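Local atomic coordinates of protein yciO (Escherichia coli, PDB entry 1K7J), a protein that is of unknown function but belongs to the SUA5/YrdC family and may, like its relatives, bind double-stranded RNA. Residues T98-G103 and V184-D189; S155-I160 and G174-Q179. All blocks are in the same frame, centred on the assembly; numbering follows the deposited sequence.

Interaction 1: residues T98-G103 and V184-D189; sequences TFILKG and VIDLTD
Ile-100 lies between Val-184 and Asp-186, and its backbone N and O both bond to segment 184-189: N donates to Ile-185 O (2.8 Å), and O accepts from Leu-187 N at 3.0 Å. With the bond from Ile-185 N to Thr-98 O, this makes the ladder of two parallel strands, 98-102 and 184-186, running 25° apart. Both belong to the mixed sheet of the YrdC-like fold, where strand 97-102 is flanked by 118-122 and strand 183-186 by 193-196. Thr-98, Ile-100, Val-184 and Ile-185 are beta-branched, which suits their extended backbones. Both faces are close-packed. On the one shared with Thr-98 and Asp-186, Ile-100 CG1 packs against Val-184 CG1 (3.8 Å), a branch that Val-184 turns anti to its own nitrogen (chi1 -179°). On the other, Leu-187 CD1 comes obliquely to Phe-99 CD1 at 3.7 Å, Leu-187 CB touches Leu-101 CD2 (3.8 Å), and helix 83-90 covers these large apolar groups with Met-89 and Leu-88. The solvent side lies at partly exposed Asp-186 and Thr-188 and exposed Lys-102. There Asp-186 OD1 takes Thr-188 N (2.8 Å), an Asx turn at the point where the strand ends, and also Thr-188 OG1, met on the syn side at 2.6 Å; OD2 forms a salt bridge with Arg-116, which also reaches Thr-188 OG1. Replacing Asp-186 by an alanine would remove both carboxylate oxygens and would probably leave Arg-116 and Thr-188 without that partner, the turn less firmly set. Thr-188 CG2 still meets Ile-100 O (3.8 Å), but toward Lys-102 CG it makes only a loose fringe.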
# COMPACT_ATOMS: atom_id res chain seq x y z
N THR A 98 -2.74 -8.48 0.76
CA THR A 98 -3.61 -7.33 0.95
C THR A 98 -4.91 -8.00 1.40
O THR A 98 -5.41 -8.90 0.72
CB THR A 98 -3.87 -6.55 -0.34
OG1 THR A 98 -2.65 -5.96 -0.79
CG2 THR A 98 -4.90 -5.45 -0.09
N PHE A 99 -5.43 -7.59 2.55
CA PHE A 99 -6.65 -8.19 3.07
C PHE A 99 -7.80 -7.20 2.99
O PHE A 99 -7.70 -6.09 3.51
CB PHE A 99 -6.43 -8.61 4.52
CG PHE A 99 -5.31 -9.60 4.70
CD1 PHE A 99 -5.44 -10.91 4.25
CD2 PHE A 99 -4.12 -9.22 5.33
CE1 PHE A 99 -4.41 -11.83 4.41
CE2 PHE A 99 -3.08 -10.14 5.49
CZ PHE A 99 -3.23 -11.45 5.03
N ILE A 100 -8.88 -7.59 2.33
CA ILE A 100 -10.03 -6.70 2.22
C ILE A 100 -10.92 -6.88 3.45
O ILE A 100 -11.39 -7.98 3.74
CB ILE A 100 -10.86 -6.99 0.95
CG1 ILE A 100 -9.95 -6.95 -0.28
CG2 ILE A 100 -11.98 -5.97 0.82
CD1 ILE A 100 -9.10 -5.71 -0.39
N LEU A 101 -11.13 -5.78 4.16
CA LEU A 101 -11.94 -5.77 5.37
C LEU A 101 -12.77 -4.49 5.42
O LEU A 101 -12.56 -3.56 4.64
CB LEU A 101 -11.04 -5.82 6.60
CG LEU A 101 -10.23 -7.11 6.80
CD1 LEU A 101 -8.97 -6.81 7.60
CD2 LEU A 101 -11.09 -8.15 7.49
N LYS A 102 -13.73 -4.44 6.34
CA LYS A 102 -14.53 -3.24 6.49
C LYS A 102 -13.70 -2.24 7.29
O LYS A 102 -13.10 -2.60 8.30
CB LYS A 102 -15.83 -3.56 7.23
CG LYS A 102 -16.78 -4.46 6.45
CD LYS A 102 -18.11 -4.62 7.17
CE LYS A 102 -18.83 -3.28 7.32
NZ LYS A 102 -20.15 -3.44 8.00
N GLY A 103 -13.68 -1.00 6.83
CA GLY A 103 -12.91 0.03 7.52
C GLY A 103 -13.64 0.61 8.71
O GLY A 103 -14.87 0.70 8.72
N VAL A 184 -4.42 -10.90 -2.97
CA VAL A 184 -5.51 -10.17 -2.32
C VAL A 184 -6.57 -11.15 -1.85
O VAL A 184 -7.12 -11.92 -2.64
CB VAL A 184 -6.14 -9.15 -3.29
CG1 VAL A 184 -7.25 -8.38 -2.59
CG2 VAL A 184 -5.07 -8.19 -3.80
N ILE A 185 -6.85 -11.12 -0.55
CA ILE A 185 -7.84 -12.00 0.05
C ILE A 185 -8.94 -11.16 0.69
O ILE A 185 -8.66 -10.28 1.49
CB ILE A 185 -7.23 -12.87 1.18
CG1 ILE A 185 -6.01 -13.64 0.67
CG2 ILE A 185 -8.29 -13.83 1.72
CD1 ILE A 185 -6.33 -14.67 -0.40
N ASP A 186 -10.19 -11.43 0.32
CA ASP A 186 -11.31 -10.71 0.91
C ASP A 186 -11.69 -11.56 2.12
O ASP A 186 -12.01 -12.74 1.97
CB ASP A 186 -12.49 -10.63 -0.06
CG ASP A 186 -13.65 -9.83 0.49
OD1 ASP A 186 -13.96 -9.97 1.70
OD2 ASP A 186 -14.27 -9.06 -0.28
N LEU A 187 -11.63 -10.98 3.31
CA LEU A 187 -11.93 -11.71 4.54
C LEU A 187 -13.29 -11.40 5.14
O LEU A 187 -13.62 -11.90 6.22
CB LEU A 187 -10.84 -11.44 5.59
CG LEU A 187 -9.43 -11.93 5.27
CD1 LEU A 187 -8.47 -11.48 6.37
CD2 LEU A 187 -9.43 -13.45 5.14
N THR A 188 -14.10 -10.60 4.45
CA THR A 188 -15.41 -10.26 4.97
C THR A 188 -16.35 -11.46 4.94
O THR A 188 -16.12 -12.42 4.20
CB THR A 188 -16.04 -9.08 4.19
OG1 THR A 188 -16.23 -9.44 2.82
CG2 THR A 188 -15.14 -7.85 4.27
N ASP A 189 -17.40 -11.41 5.75
CA ASP A 189 -18.39 -12.48 5.85
C ASP A 189 -17.75 -13.81 6.26
O ASP A 189 -18.31 -14.88 6.03
CB ASP A 189 -19.12 -12.65 4.52
CG ASP A 189 -19.91 -11.42 4.12
OD1 ASP A 189 -20.70 -10.93 4.96
OD2 ASP A 189 -19.74 -10.93 2.98

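Interaction 2: residues S155-I160 and G174-Q179; sequences SDPEEI and GGYLGQ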
# COMPACT_ATOMS: atom_id res chain seq x y z
N SER A 155 8.46 -2.37 -11.34
CA SER A 155 9.53 -2.82 -10.46
C SER A 155 10.87 -2.15 -10.68
O SER A 155 11.78 -2.32 -9.87
CB SER A 155 9.70 -4.33 -10.63
OG SER A 155 10.06 -4.65 -11.97
N ASP A 156 10.99 -1.40 -11.77
CA ASP A 156 12.23 -0.70 -12.13
C ASP A 156 12.09 0.78 -11.77
O ASP A 156 11.33 1.51 -12.41
CB ASP A 156 12.46 -0.85 -13.63
CG ASP A 156 13.77 -0.25 -14.09
OD1 ASP A 156 14.21 0.76 -13.51
OD2 ASP A 156 14.36 -0.78 -15.06
N PRO A 157 12.83 1.24 -10.75
CA PRO A 157 12.76 2.65 -10.32
C PRO A 157 13.11 3.67 -11.40
O PRO A 157 12.60 4.79 -11.38
CB PRO A 157 13.69 2.69 -9.11
CG PRO A 157 14.69 1.63 -9.42
CD PRO A 157 13.84 0.51 -9.97
N GLU A 158 13.99 3.31 -12.32
CA GLU A 158 14.37 4.23 -13.38
C GLU A 158 13.24 4.33 -14.40
O GLU A 158 12.98 5.41 -14.95
CB GLU A 158 15.66 3.76 -14.06
CG GLU A 158 16.92 4.06 -13.26
CD GLU A 158 17.07 5.54 -12.93
OE1 GLU A 158 16.75 6.38 -13.80
OE2 GLU A 158 17.52 5.87 -11.81
N GLU A 159 12.56 3.22 -14.65
CA GLU A 159 11.43 3.20 -15.58
C GLU A 159 10.32 4.03 -14.95
O GLU A 159 9.62 4.78 -15.64
CB GLU A 159 10.96 1.75 -15.80
CG GLU A 159 9.79 1.58 -16.77
CD GLU A 159 8.44 1.94 -16.17
OE1 GLU A 159 8.15 1.48 -15.04
OE2 GLU A 159 7.66 2.66 -16.83
N ILE A 160 10.16 3.90 -13.64
CA ILE A 160 9.14 4.64 -12.91
C ILE A 160 9.40 6.15 -13.02
O ILE A 160 8.48 6.94 -13.21
CB ILE A 160 9.10 4.21 -11.43
CG1 ILE A 160 8.60 2.77 -11.33
CG2 ILE A 160 8.21 5.16 -10.63
CD1 ILE A 160 8.62 2.19 -9.93
N GLY A 174 14.36 2.04 -4.29
CA GLY A 174 14.68 1.05 -3.28
C GLY A 174 15.12 -0.25 -3.92
O GLY A 174 14.92 -1.33 -3.37
N GLY A 175 15.71 -0.14 -5.11
CA GLY A 175 16.18 -1.31 -5.82
C GLY A 175 15.22 -1.82 -6.87
O GLY A 175 14.16 -1.23 -7.11
N TYR A 176 15.60 -2.91 -7.52
CA TYR A 176 14.79 -3.53 -8.56
C TYR A 176 14.02 -4.65 -7.90
O TYR A 176 14.60 -5.63 -7.43
CB TYR A 176 15.69 -4.03 -9.69
CG TYR A 176 16.33 -2.88 -10.44
CD1 TYR A 176 17.30 -2.08 -9.83
CD2 TYR A 176 15.92 -2.55 -11.72
CE1 TYR A 176 17.83 -0.97 -10.49
CE2 TYR A 176 16.44 -1.44 -12.39
CZ TYR A 176 17.40 -0.66 -11.76
OH TYR A 176 17.90 0.45 -12.41
N LEU A 177 12.70 -4.50 -7.85
CA LEU A 177 11.84 -5.46 -7.19
C LEU A 177 11.20 -6.48 -8.11
O LEU A 177 11.49 -6.54 -9.31
CB LEU A 177 10.73 -4.70 -6.45
CG LEU A 177 11.20 -3.44 -5.71
CD1 LEU A 177 10.01 -2.75 -5.05
CD2 LEU A 177 12.24 -3.81 -4.67
N GLY A 178 10.33 -7.30 -7.53
CA GLY A 178 9.62 -8.29 -8.32
C GLY A 178 8.43 -7.58 -8.93
O GLY A 178 8.06 -6.49 -8.49
N GLN A 179 7.83 -8.18 -9.95
CA GLN A 179 6.67 -7.57 -10.60
C GLN A 179 5.36 -8.27 -10.25
O GLN A 179 4.31 -7.94 -10.80
CB GLN A 179 6.86 -7.55 -12.12
CG GLN A 179 7.54 -8.78 -12.68
CD GLN A 179 8.93 -8.47 -13.21
OE1 GLN A 179 9.79 -7.94 -12.50
NE2 GLN A 179 9.17 -8.81 -14.47
O HOH W 1 17.08 0.68 -14.94
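This is a surface contact between a helix N-terminus and a loop: Tyr-176, in the loop after strand 170-173, lies across the start of helix 157-164. Pro-157, rigid and suited to a first helical turn, sets CD over the centre of the tyrosine ring, 4.0 Å from the centroid and 6° off its normal, a CH-pi contact. Asp-156 is the N-cap. Its carboxylate swings anti to the backbone nitrogen (chi1 -176°), which lets OD1 accept from Glu-158 N at 2.8 Å, nearly along the C-O bond, and from Glu-159 N, which comes from above the carboxylate plane. The same group runs beside the ring, its plane turned 63° from it, with OD1 3.3 Å from Tyr-176 CE2. A water in the plane of the ring, 2.7 Å from Tyr-176 OH, donates to Asp-156 OD2 and joins hydroxyl to cap. One backbone bond, Leu-177 N to Ser-155 O (3.1 Å), fixes the loop alongside. Gly-175 has backbone angles that a side chain would not tolerate. Its carbonyl accepts from Tyr-38 OH of strand 37-43, a residue that also touches Pro-157 and Leu-177, while Pro-157 reaches His-173 of strand 170-173 and Glu-158 meets strand 3-6.

In the fold
From the N terminus the chain first builds strands 3-6, 30-34, 37-43 and 66-68, then enters interaction 1 on strand 97-102. It continues through strand 118-122, helix 127-136 and strand 140-144 to residues 155-160, where helix 157-164 begins. Only 13 residues later, after strand 170-173, residues 174-179 return to that helix start and close the small loop of interaction 2. Strand 183-186 then closes the 80-residue loop of interaction 1, so interaction 2 is nested within it. The two lie on opposite sides of the chain's centre, their centres about 27 Å apart: interaction 1 joins neighbouring strands toward the 193-196 edge of the sheet, interaction 2 a helix start and loop toward the 3-6 edge.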